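Local coordinates for protein serine acetyltransferase (PDB 3F1X) that probably transfers an acyl group, presumably acetyl onto serine, in amino-acid biosynthesis, at residues R50-P55 / S121-L126; K44-A49 / R179-M184; Y139-A144 / S152-I157; I157-N162 / S187-D192. All blocks are in the same frame, centred on the assembly; numbering follows the deposited sequence.

Interaction 1. Residues R50-P55 / S121-L126; sequences RAIIFP and SKLPEL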
loop_
_atom_site.group_PDB
_atom_site.type_symbol
_atom_site.label_atom_id
_atom_site.label_comp_id
_atom_site.label_asym_id
_atom_site.label_seq_id
_atom_site.Cartn_x
_atom_site.Cartn_y
_atom_site.Cartn_z
ATOM N N ARG A 50 10.675 17.414 -9.299
ATOM C CA ARG A 50 10.471 17.193 -10.738
ATOM C C ARG A 50 9.120 17.712 -11.201
ATOM O O ARG A 50 9.004 18.289 -12.280
ATOM C CB ARG A 50 10.484 15.699 -11.096
ATOM C CG ARG A 50 11.737 14.911 -10.781
ATOM C CD ARG A 50 11.627 13.544 -11.460
ATOM N NE ARG A 50 12.486 12.526 -10.857
ATOM C CZ ARG A 50 13.813 12.558 -10.857
ATOM N NH1 ARG A 50 14.493 11.576 -10.281
ATOM N NH2 ARG A 50 14.458 13.566 -11.428
ATOM N N ALA A 51 8.097 17.449 -10.392
ATOM C CA ALA A 51 6.734 17.844 -10.709
ATOM C C ALA A 51 6.549 19.345 -10.656
ATOM O O ALA A 51 5.642 19.884 -11.282
ATOM C CB ALA A 51 5.761 17.167 -9.753
ATOM N N ILE A 52 7.392 20.013 -9.882
ATOM C CA ILE A 52 7.328 21.459 -9.761
ATOM C C ILE A 52 8.161 22.109 -10.869
ATOM O O ILE A 52 7.788 23.143 -11.416
ATOM C CB ILE A 52 7.866 21.921 -8.392
ATOM C CG1 ILE A 52 6.945 21.428 -7.283
ATOM C CG2 ILE A 52 7.978 23.433 -8.363
ATOM C CD1 ILE A 52 7.541 21.524 -5.891
ATOM N N ILE A 53 9.295 21.497 -11.187
ATOM C CA ILE A 53 10.170 22.022 -12.233
ATOM C C ILE A 53 9.539 21.823 -13.614
ATOM O O ILE A 53 9.623 22.694 -14.475
ATOM C CB ILE A 53 11.548 21.330 -12.186
ATOM C CG1 ILE A 53 12.289 21.762 -10.921
ATOM C CG2 ILE A 53 12.342 21.641 -13.468
ATOM C CD1 ILE A 53 13.490 20.884 -10.552
ATOM N N PHE A 54 8.913 20.671 -13.823
ATOM C CA PHE A 54 8.254 20.364 -15.096
ATOM C C PHE A 54 6.773 20.166 -14.808
ATOM O O PHE A 54 6.277 19.042 -14.802
ATOM C CB PHE A 54 8.833 19.078 -15.689
ATOM C CG PHE A 54 10.313 19.125 -15.911
ATOM C CD1 PHE A 54 10.857 19.944 -16.900
ATOM C CD2 PHE A 54 11.165 18.345 -15.136
ATOM C CE1 PHE A 54 12.240 19.984 -17.115
ATOM C CE2 PHE A 54 12.553 18.373 -15.337
ATOM C CZ PHE A 54 13.088 19.192 -16.326
ATOM N N PRO A 55 6.042 21.263 -14.576
ATOM C CA PRO A 55 4.608 21.187 -14.277
ATOM C C PRO A 55 3.737 20.456 -15.290
ATOM O O PRO A 55 3.813 20.702 -16.491
ATOM C CB PRO A 55 4.210 22.654 -14.112
ATOM C CG PRO A 55 5.155 23.368 -15.018
ATOM C CD PRO A 55 6.471 22.658 -14.772
ATOM N N SER A 121 13.225 28.455 -3.255
ATOM C CA SER A 121 13.316 29.724 -3.964
ATOM C C SER A 121 14.253 29.601 -5.155
ATOM O O SER A 121 14.325 30.503 -5.989
ATOM C CB SER A 121 13.833 30.830 -3.044
ATOM O OG SER A 121 15.226 30.706 -2.832
ATOM N N LYS A 122 14.977 28.486 -5.222
ATOM C CA LYS A 122 15.906 28.239 -6.318
ATOM C C LYS A 122 15.296 27.413 -7.449
ATOM O O LYS A 122 15.913 27.251 -8.501
ATOM C CB LYS A 122 17.164 27.526 -5.809
ATOM C CG LYS A 122 18.283 28.450 -5.360
ATOM C CD LYS A 122 17.888 29.310 -4.178
ATOM C CE LYS A 122 19.035 30.234 -3.772
ATOM N NZ LYS A 122 18.724 31.048 -2.561
ATOM N N LEU A 123 14.097 26.880 -7.235
ATOM C CA LEU A 123 13.443 26.070 -8.257
ATOM C C LEU A 123 13.220 26.796 -9.583
ATOM O O LEU A 123 13.327 26.186 -10.650
ATOM C CB LEU A 123 12.117 25.520 -7.721
ATOM C CG LEU A 123 12.319 24.456 -6.634
ATOM C CD1 LEU A 123 10.991 24.060 -6.004
ATOM C CD2 LEU A 123 13.006 23.245 -7.265
ATOM N N PRO A 124 12.892 28.099 -9.544
ATOM C CA PRO A 124 12.687 28.786 -10.827
ATOM C C PRO A 124 13.973 28.789 -11.655
ATOM O O PRO A 124 13.949 28.603 -12.873
ATOM C CB PRO A 124 12.262 30.192 -10.409
ATOM C CG PRO A 124 11.514 29.939 -9.119
ATOM C CD PRO A 124 12.413 28.922 -8.420
ATOM N N GLU A 125 15.098 28.986 -10.981
ATOM C CA GLU A 125 16.392 29.005 -11.649
ATOM C C GLU A 125 16.751 27.597 -12.116
ATOM O O GLU A 125 17.273 27.420 -13.210
ATOM C CB GLU A 125 17.456 29.545 -10.691
ATOM C CG GLU A 125 18.880 29.584 -11.246
ATOM C CD GLU A 125 19.026 30.489 -12.455
ATOM O OE1 GLU A 125 18.404 31.570 -12.471
ATOM O OE2 GLU A 125 19.775 30.127 -13.387
ATOM N N LEU A 126 16.470 26.596 -11.285
ATOM C CA LEU A 126 16.766 25.224 -11.664
ATOM C C LEU A 126 15.989 24.874 -12.925
ATOM O O LEU A 126 16.506 24.209 -13.816
ATOM C CB LEU A 126 16.410 24.262 -10.526
ATOM C CG LEU A 126 17.310 24.361 -9.292
ATOM C CD1 LEU A 126 16.828 23.401 -8.223
ATOM C CD2 LEU A 126 18.751 24.044 -9.673
#
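Leu123 reaches between Ile52 and Ile53 near the end of helix 39-53. From CB, the side chain heads for the other helix with CG anti to its own carbonyl carbon (chi1 -70°), which carries the two methyls across the gap as a fork. One prong, CD1, rests on Ile52 CG2 at 3.9 Å. The other, CD2, meets the outer part of Ile53, 4.0 Å from CG1 and 4.1 Å from CD1 of that isoleucine. Both isoleucines meet the leucine roughly crosswise, so the branched tip engages two successive residues of one turn. Beyond it, Ile53 CD1 approaches Leu126 CB at 4.5 Å, while Ile53 CG2 turns back over the centre of the Phe54 ring, 3.7 Å above its plane. The seam is purely apolar. Just beside it, Arg127 hydrogen-bonds through NH2 to the carbonyl oxygen of Ile52, pinning the helix end. The contact thus joins the last turn of helix 39-53 to the first turn of helix 123-139; helix 68-93 packs on Ile52, and Leu17 of a second subunit lies against Ile52 and Pro124.

Interaction 2. Residues K44-A49 / R179-M184; sequences KIVELA and RFITEM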
loop_
_atom_site.group_PDB
_atom_site.type_symbol
_atom_site.label_atom_id
_atom_site.label_comp_id
_atom_site.label_asym_id
_atom_site.label_seq_id
_atom_site.Cartn_x
_atom_site.Cartn_y
_atom_site.Cartn_z
ATOM N N LYS A 44 10.447 10.847 -2.419
ATOM C CA LYS A 44 9.282 11.713 -2.572
ATOM C C LYS A 44 9.710 13.142 -2.845
ATOM O O LYS A 44 9.109 13.839 -3.656
ATOM C CB LYS A 44 8.411 11.693 -1.312
ATOM C CG LYS A 44 7.594 10.429 -1.138
ATOM C CD LYS A 44 6.903 10.413 0.221
ATOM C CE LYS A 44 6.169 9.102 0.439
ATOM N NZ LYS A 44 5.677 8.962 1.843
ATOM N N ILE A 45 10.762 13.575 -2.161
ATOM C CA ILE A 45 11.268 14.930 -2.334
ATOM C C ILE A 45 11.721 15.195 -3.764
ATOM O O ILE A 45 11.325 16.201 -4.367
ATOM C CB ILE A 45 12.425 15.211 -1.351
ATOM C CG1 ILE A 45 11.847 15.379 0.058
ATOM C CG2 ILE A 45 13.208 16.451 -1.776
ATOM C CD1 ILE A 45 12.873 15.455 1.147
ATOM N N VAL A 46 12.549 14.304 -4.309
ATOM C CA VAL A 46 13.025 14.474 -5.675
ATOM C C VAL A 46 11.868 14.413 -6.680
ATOM O O VAL A 46 11.861 15.148 -7.664
ATOM C CB VAL A 46 14.087 13.405 -6.046
ATOM C CG1 VAL A 46 14.498 13.564 -7.494
ATOM C CG2 VAL A 46 15.305 13.557 -5.161
ATOM N N GLU A 47 10.882 13.548 -6.440
ATOM C CA GLU A 47 9.752 13.449 -7.364
ATOM C C GLU A 47 8.904 14.730 -7.372
ATOM O O GLU A 47 8.401 15.145 -8.416
ATOM C CB GLU A 47 8.887 12.234 -7.012
ATOM C CG GLU A 47 9.579 10.895 -7.294
ATOM C CD GLU A 47 9.854 10.690 -8.773
ATOM O OE1 GLU A 47 8.875 10.617 -9.547
ATOM O OE2 GLU A 47 11.041 10.603 -9.169
ATOM N N LEU A 48 8.750 15.350 -6.204
ATOM C CA LEU A 48 7.983 16.587 -6.097
ATOM C C LEU A 48 8.755 17.704 -6.785
ATOM O O LEU A 48 8.176 18.555 -7.457
ATOM C CB LEU A 48 7.747 16.938 -4.625
ATOM C CG LEU A 48 6.667 16.120 -3.914
ATOM C CD1 LEU A 48 6.849 16.221 -2.400
ATOM C CD2 LEU A 48 5.296 16.608 -4.338
ATOM N N ALA A 49 10.072 17.699 -6.609
ATOM C CA ALA A 49 10.908 18.706 -7.243
ATOM C C ALA A 49 10.715 18.633 -8.759
ATOM O O ALA A 49 10.595 19.667 -9.422
ATOM C CB ALA A 49 12.370 18.480 -6.883
ATOM N N ARG A 179 24.623 13.893 -1.348
ATOM C CA ARG A 179 25.197 12.639 -1.822
ATOM C C ARG A 179 24.110 11.567 -1.888
ATOM O O ARG A 179 24.089 10.727 -2.788
ATOM C CB ARG A 179 26.330 12.199 -0.890
ATOM C CG ARG A 179 27.140 11.011 -1.384
ATOM C CD ARG A 179 27.751 11.268 -2.757
ATOM N NE ARG A 179 28.495 10.103 -3.245
ATOM C CZ ARG A 179 29.719 9.763 -2.846
ATOM N NH1 ARG A 179 30.362 10.498 -1.947
ATOM N NH2 ARG A 179 30.299 8.679 -3.344
ATOM N N PHE A 180 23.204 11.609 -0.920
ATOM C CA PHE A 180 22.088 10.681 -0.864
ATOM C C PHE A 180 21.299 10.808 -2.150
ATOM O O PHE A 180 20.961 9.815 -2.795
ATOM C CB PHE A 180 21.179 11.048 0.297
ATOM C CG PHE A 180 21.057 9.983 1.321
ATOM C CD1 PHE A 180 20.153 8.937 1.150
ATOM C CD2 PHE A 180 21.842 10.021 2.471
ATOM C CE1 PHE A 180 20.028 7.942 2.110
ATOM C CE2 PHE A 180 21.725 9.027 3.441
ATOM C CZ PHE A 180 20.815 7.982 3.260
ATOM N N ILE A 181 21.003 12.047 -2.519
ATOM C CA ILE A 181 20.241 12.315 -3.721
ATOM C C ILE A 181 20.938 11.887 -5.012
ATOM O O ILE A 181 20.282 11.327 -5.898
ATOM C CB ILE A 181 19.836 13.814 -3.771
ATOM C CG1 ILE A 181 18.797 14.074 -2.666
ATOM C CG2 ILE A 181 19.320 14.190 -5.168
ATOM C CD1 ILE A 181 18.266 15.495 -2.586
ATOM N N THR A 182 22.246 12.122 -5.141
ATOM C CA THR A 182 22.915 11.705 -6.374
ATOM C C THR A 182 23.061 10.193 -6.462
ATOM O O THR A 182 22.958 9.624 -7.549
ATOM C CB THR A 182 24.318 12.367 -6.567
ATOM O OG1 THR A 182 25.156 12.112 -5.429
ATOM C CG2 THR A 182 24.166 13.870 -6.790
ATOM N N GLU A 183 23.299 9.533 -5.332
ATOM C CA GLU A 183 23.423 8.079 -5.350
ATOM C C GLU A 183 22.079 7.469 -5.719
ATOM O O GLU A 183 22.015 6.362 -6.256
ATOM C CB GLU A 183 23.894 7.552 -3.992
ATOM C CG GLU A 183 25.345 7.898 -3.692
ATOM C CD GLU A 183 26.314 7.241 -4.664
ATOM O OE1 GLU A 183 27.506 7.609 -4.661
ATOM O OE2 GLU A 183 25.889 6.347 -5.425
HETATM N N MSE A 184 21.005 8.199 -5.428
HETATM C CA MSE A 184 19.661 7.740 -5.759
HETATM C C MSE A 184 19.528 7.677 -7.280
HETATM O O MSE A 184 18.980 6.718 -7.832
HETATM C CB MSE A 184 18.622 8.703 -5.180
HETATM C CG MSE A 184 17.593 8.044 -4.285
HETATM SE SE MSE A 184 16.333 9.338 -3.588
HETATM C CE MSE A 184 15.292 9.615 -5.199
#
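Val46 faces Ile181 and Met184 across the gap between helices 39-53 and 177-189, and its CG2 methyl does most of the touching. In both pairs the side chains run in opposite senses and slip alongside one another. Val46 has CG1 anti to the backbone N (chi1 177°), which leaves CG2 to press forward: it lies 4.1 Å from Ile181 CG2 and 3.9 Å from Met184 CE. Met184 is a selenomethionine, a product of labelling. Its chain bends at the selenium (chi3 75°), bringing the terminal methyl round to Val46, where Met184 CE also sits 4.1 Å from Val46 CB. Ile181 and Met184 are three residues apart on one face of their helix, and Val46 fits against both. Elsewhere on that helix, Arg179 grips Glu183 side-on: NE (3.0 Å) and NH2 (3.3 Å) both turn to the single oxygen OE1, which lies close to the guanidinium plane. This salt bridge spans one helical turn. Helix 155-171 borders the contact, with Asn162 touching Val46 and donating from ND2 to the carbonyl oxygen of Ile181. Such apolar contacts between helices build the helical domain that, in serine acetyltransferases, precedes a left-handed parallel beta-helix.

Interaction 3. Residues Y139-A144 / S152-I157; sequences YGDPAA and SCYPAI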
loop_
_atom_site.group_PDB
_atom_site.type_symbol
_atom_site.label_atom_id
_atom_site.label_comp_id
_atom_site.label_asym_id
_atom_site.label_seq_id
_atom_site.Cartn_x
_atom_site.Cartn_y
_atom_site.Cartn_z
ATOM N N TYR A 139 18.115 18.572 -29.411
ATOM C CA TYR A 139 18.850 19.005 -30.595
ATOM C C TYR A 139 20.005 18.124 -31.050
ATOM O O TYR A 139 20.335 18.112 -32.234
ATOM C CB TYR A 139 19.362 20.431 -30.398
ATOM C CG TYR A 139 18.303 21.482 -30.629
ATOM C CD1 TYR A 139 17.761 21.684 -31.895
ATOM C CD2 TYR A 139 17.840 22.274 -29.583
ATOM C CE1 TYR A 139 16.780 22.656 -32.121
ATOM C CE2 TYR A 139 16.857 23.247 -29.794
ATOM C CZ TYR A 139 16.333 23.433 -31.067
ATOM O OH TYR A 139 15.371 24.392 -31.284
ATOM N N GLY A 140 20.619 17.386 -30.134
ATOM C CA GLY A 140 21.736 16.548 -30.532
ATOM C C GLY A 140 21.436 15.065 -30.577
ATOM O O GLY A 140 22.346 14.245 -30.717
ATOM N N ASP A 141 20.158 14.719 -30.478
ATOM C CA ASP A 141 19.740 13.321 -30.486
ATOM C C ASP A 141 18.634 13.094 -31.516
ATOM O O ASP A 141 17.453 13.284 -31.227
ATOM C CB ASP A 141 19.241 12.942 -29.091
ATOM C CG ASP A 141 19.155 11.446 -28.880
ATOM O OD1 ASP A 141 18.499 10.760 -29.693
ATOM O OD2 ASP A 141 19.747 10.960 -27.890
ATOM N N PRO A 142 19.004 12.689 -32.739
ATOM C CA PRO A 142 18.004 12.447 -33.783
ATOM C C PRO A 142 16.961 11.434 -33.324
ATOM O O PRO A 142 15.838 11.413 -33.824
ATOM C CB PRO A 142 18.843 11.924 -34.946
ATOM C CG PRO A 142 20.151 12.635 -34.753
ATOM C CD PRO A 142 20.366 12.493 -33.266
ATOM N N ALA A 143 17.347 10.593 -32.368
ATOM C CA ALA A 143 16.456 9.570 -31.830
ATOM C C ALA A 143 15.424 10.194 -30.892
ATOM O O ALA A 143 14.433 9.557 -30.525
ATOM C CB ALA A 143 17.266 8.501 -31.094
ATOM N N ALA A 144 15.672 11.437 -30.496
ATOM C CA ALA A 144 14.747 12.156 -29.631
ATOM C C ALA A 144 13.758 12.805 -30.579
ATOM O O ALA A 144 14.155 13.353 -31.609
ATOM C CB ALA A 144 15.484 13.212 -28.825
ATOM N N SER A 152 9.936 13.071 -19.877
ATOM C CA SER A 152 9.150 11.947 -19.379
ATOM C C SER A 152 9.836 10.605 -19.136
ATOM O O SER A 152 9.480 9.913 -18.184
ATOM C CB SER A 152 7.929 11.736 -20.284
ATOM O OG SER A 152 7.013 12.804 -20.139
ATOM N N CYS A 153 10.802 10.217 -19.968
ATOM C CA CYS A 153 11.443 8.928 -19.745
ATOM C C CYS A 153 12.950 8.820 -19.947
ATOM O O CYS A 153 13.527 7.766 -19.679
ATOM C CB CYS A 153 10.750 7.846 -20.578
ATOM S SG CYS A 153 11.020 7.944 -22.359
ATOM N N TYR A 154 13.596 9.878 -20.422
ATOM C CA TYR A 154 15.046 9.818 -20.608
ATOM C C TYR A 154 15.724 9.794 -19.243
ATOM O O TYR A 154 15.505 10.677 -18.413
ATOM C CB TYR A 154 15.532 11.020 -21.408
ATOM C CG TYR A 154 15.441 10.830 -22.896
ATOM C CD1 TYR A 154 14.363 10.162 -23.470
ATOM C CD2 TYR A 154 16.423 11.337 -23.739
ATOM C CE1 TYR A 154 14.267 10.002 -24.851
ATOM C CE2 TYR A 154 16.335 11.187 -25.124
ATOM C CZ TYR A 154 15.254 10.518 -25.672
ATOM O OH TYR A 154 15.159 10.368 -27.038
ATOM N N PRO A 155 16.556 8.776 -18.992
ATOM C CA PRO A 155 17.260 8.643 -17.714
ATOM C C PRO A 155 18.243 9.774 -17.419
ATOM O O PRO A 155 18.401 10.179 -16.270
ATOM C CB PRO A 155 17.949 7.289 -17.843
ATOM C CG PRO A 155 18.245 7.209 -19.326
ATOM C CD PRO A 155 16.955 7.712 -19.932
ATOM N N ALA A 156 18.894 10.283 -18.458
ATOM C CA ALA A 156 19.865 11.356 -18.297
ATOM C C ALA A 156 19.272 12.599 -17.641
ATOM O O ALA A 156 19.879 13.178 -16.744
ATOM C CB ALA A 156 20.469 11.717 -19.644
ATOM N N ILE A 157 18.088 13.012 -18.084
ATOM C CA ILE A 157 17.454 14.194 -17.515
ATOM C C ILE A 157 17.185 14.003 -16.030
ATOM O O ILE A 157 17.292 14.944 -15.252
ATOM C CB ILE A 157 16.126 14.526 -18.217
ATOM C CG1 ILE A 157 16.389 14.827 -19.687
ATOM C CG2 ILE A 157 15.479 15.752 -17.565
ATOM C CD1 ILE A 157 17.254 16.050 -19.915
HETATM O O HOH W 1 17.242 8.849 -28.086
#
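One water is held between Asp141 and Tyr154: it donates to Asp141 OD1 at 2.8 Å and is hydrogen-bonded to Tyr154 OH, also at 2.8 Å. The carboxylate and the phenol themselves stand 4.3 Å apart between OD1 and OH, a gap the water spans. Asp141 opens a type I beta turn that runs to Ala144 and is closed by a bond from Ala144 N to Asp141 O of 2.7 Å. The same turn brings Ala144 up to the end of the tyrosine. Its CA lies 3.2 Å from Tyr154 OH and its CB 3.4 Å from that oxygen, while the CB also meets ring atom CZ at 4.2 Å. Tyr154 reaches the turn full length, its CG roughly anti to the carbonyl carbon (chi1 -85°), with the hydroxyl end doing the touching and the ring obliquely placed. Its backbone is extended, at the step where helix 147-153 gives way to helix 155-171. The Tyr154 side chain also packs on Glu149 and on Arg179 of a neighbouring subunit. Ala144 packs on Ile150 of helix 147-153 and on Tyr138 of helix 123-139, which places the turn against both helices, and the tyrosine ties it to the junction with helix 155-171.

Interaction 4. Residues I157-N162 / S187-D192; sequences IRAISN and SETGID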
loop_
_atom_site.group_PDB
_atom_site.type_symbol
_atom_site.label_atom_id
_atom_site.label_comp_id
_atom_site.label_asym_id
_atom_site.label_seq_id
_atom_site.Cartn_x
_atom_site.Cartn_y
_atom_site.Cartn_z
ATOM N N ILE A 157 18.088 13.012 -18.084
ATOM C CA ILE A 157 17.454 14.194 -17.515
ATOM C C ILE A 157 17.185 14.003 -16.030
ATOM O O ILE A 157 17.292 14.944 -15.252
ATOM C CB ILE A 157 16.126 14.526 -18.217
ATOM C CG1 ILE A 157 16.389 14.827 -19.687
ATOM C CG2 ILE A 157 15.479 15.752 -17.565
ATOM C CD1 ILE A 157 17.254 16.050 -19.915
ATOM N N ARG A 158 16.845 12.777 -15.646
ATOM C CA ARG A 158 16.573 12.458 -14.255
ATOM C C ARG A 158 17.841 12.573 -13.422
ATOM O O ARG A 158 17.823 13.139 -12.331
ATOM C CB ARG A 158 15.990 11.043 -14.145
ATOM C CG ARG A 158 14.599 10.943 -14.733
ATOM C CD ARG A 158 14.070 9.519 -14.781
ATOM N NE ARG A 158 12.727 9.473 -15.360
ATOM C CZ ARG A 158 12.020 8.358 -15.528
ATOM N NH1 ARG A 158 10.804 8.410 -16.064
ATOM N NH2 ARG A 158 12.531 7.189 -15.163
ATOM N N ALA A 159 18.946 12.038 -13.942
ATOM C CA ALA A 159 20.222 12.100 -13.231
ATOM C C ALA A 159 20.699 13.547 -13.127
ATOM O O ALA A 159 21.119 13.993 -12.062
ATOM C CB ALA A 159 21.269 11.256 -13.956
ATOM N N ILE A 160 20.628 14.278 -14.235
ATOM C CA ILE A 160 21.062 15.672 -14.253
ATOM C C ILE A 160 20.177 16.517 -13.331
ATOM O O ILE A 160 20.663 17.415 -12.642
ATOM C CB ILE A 160 21.040 16.234 -15.699
ATOM C CG1 ILE A 160 22.077 15.495 -16.543
ATOM C CG2 ILE A 160 21.353 17.735 -15.708
ATOM C CD1 ILE A 160 21.966 15.761 -18.022
ATOM N N SER A 161 18.882 16.225 -13.311
ATOM C CA SER A 161 17.965 16.950 -12.440
ATOM C C SER A 161 18.350 16.699 -10.988
ATOM O O SER A 161 18.475 17.641 -10.206
ATOM C CB SER A 161 16.525 16.490 -12.670
ATOM O OG SER A 161 16.088 16.836 -13.965
ATOM N N ASN A 162 18.542 15.426 -10.632
ATOM C CA ASN A 162 18.918 15.066 -9.263
ATOM C C ASN A 162 20.225 15.772 -8.891
ATOM O O ASN A 162 20.372 16.295 -7.783
ATOM C CB ASN A 162 19.104 13.544 -9.118
ATOM C CG ASN A 162 17.796 12.804 -8.840
ATOM O OD1 ASN A 162 16.784 13.027 -9.505
ATOM N ND2 ASN A 162 17.822 11.899 -7.861
ATOM N N SER A 187 21.633 4.830 -8.701
ATOM C CA SER A 187 20.939 3.550 -8.646
ATOM C C SER A 187 19.887 3.416 -9.745
ATOM O O SER A 187 19.819 2.389 -10.407
ATOM C CB SER A 187 20.259 3.381 -7.278
ATOM O OG SER A 187 19.478 2.193 -7.242
ATOM N N GLU A 188 19.083 4.462 -9.939
ATOM C CA GLU A 188 18.021 4.443 -10.936
ATOM C C GLU A 188 18.450 4.611 -12.393
ATOM O O GLU A 188 17.724 4.194 -13.303
ATOM C CB GLU A 188 16.970 5.520 -10.622
ATOM C CG GLU A 188 16.306 5.406 -9.251
ATOM C CD GLU A 188 15.121 6.355 -9.092
ATOM O OE1 GLU A 188 14.132 6.200 -9.844
ATOM O OE2 GLU A 188 15.173 7.254 -8.218
ATOM N N THR A 189 19.616 5.204 -12.634
ATOM C CA THR A 189 20.054 5.440 -14.014
ATOM C C THR A 189 21.432 4.920 -14.405
ATOM O O THR A 189 21.754 4.866 -15.590
ATOM C CB THR A 189 20.061 6.949 -14.334
ATOM O OG1 THR A 189 21.090 7.585 -13.560
ATOM C CG2 THR A 189 18.710 7.577 -13.996
ATOM N N GLY A 190 22.244 4.561 -13.421
ATOM C CA GLY A 190 23.582 4.085 -13.708
ATOM C C GLY A 190 24.541 5.252 -13.921
ATOM O O GLY A 190 25.715 5.048 -14.248
ATOM N N ILE A 191 24.040 6.471 -13.724
ATOM C CA ILE A 191 24.817 7.704 -13.882
ATOM C C ILE A 191 25.198 8.245 -12.501
ATOM O O ILE A 191 24.327 8.602 -11.708
ATOM C CB ILE A 191 23.993 8.782 -14.645
ATOM C CG1 ILE A 191 23.538 8.229 -15.988
ATOM C CG2 ILE A 191 24.847 10.029 -14.878
ATOM C CD1 ILE A 191 22.533 9.093 -16.715
ATOM N N ASP A 192 26.501 8.306 -12.233
ATOM C CA ASP A 192 27.026 8.759 -10.944
ATOM C C ASP A 192 27.737 10.111 -11.026
ATOM O O ASP A 192 28.865 10.212 -11.518
ATOM C CB ASP A 192 27.970 7.681 -10.383
ATOM C CG ASP A 192 28.463 7.984 -8.971
ATOM O OD1 ASP A 192 27.695 8.547 -8.166
ATOM O OD2 ASP A 192 29.625 7.635 -8.658
HETATM O O HOH W 2 15.954 9.852 -8.284
#
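An ST turn at the end of helix 177-189, where the chain passes from helices to the left-handed parallel beta-helix of this family, brings Thr189 and Ile191 against Ala159. The Ala159 methyl rests against both: CB is 3.7 Å from Thr189 OG1 and 3.7 Å from Ile191 CD1. With so small a residue on helix 155-171, the CA atoms of Ala159 and Ile191 come within 6.4 Å. Thr189 OG1 stands between its own backbone N and carbonyl carbon (chi1 68°), from where it accepts a bond from Ile191 N (3.2 Å, 151° at the hydrogen) and also bonds to the carbonyl oxygen of Ala185. Gly190, with positive phi, makes the bend. A valine in place of Thr189 would probably leave Ile191 N and the carbonyl oxygen of Ala185 without their hydroxyl partner, so that the turn would be less firmly fixed. Further along the seam, Thr189 CG2 brushes Arg158 CB, while the guanidinium end of Arg158 bonds to Ser152 O. Past the turn, Asp192 hydrogen-bonds to His207 of a neighbouring subunit, consistent with active sites between subunits in this family. A bound water finally links the two helices, accepting from Asn162 ND2 at 2.8 Å and donating to Glu188 OE2 at 2.7 Å.

Overall arrangement
The four contacts show how a helical domain is assembled from seams that share helices. Helix 39-53 serves interactions 1 and 2, whose centres are about 14 Å apart; helix 177-189 serves 2 and 4, about 10 Å apart; and helix 155-171 serves 3 and 4, which share Ile157. Along the chain, interactions 1 and 3 are nested within the loop closed by interaction 2, while 4 crosses 2. Arg50 and Asn162 connect 1 with 4, and Asn162 also reaches Val46 of interaction 2. Helix 155-171 therefore stands at the hub, and interaction 4 marks the passage to the beta-helix. All four lie beside other subunits of the six-chain assembly.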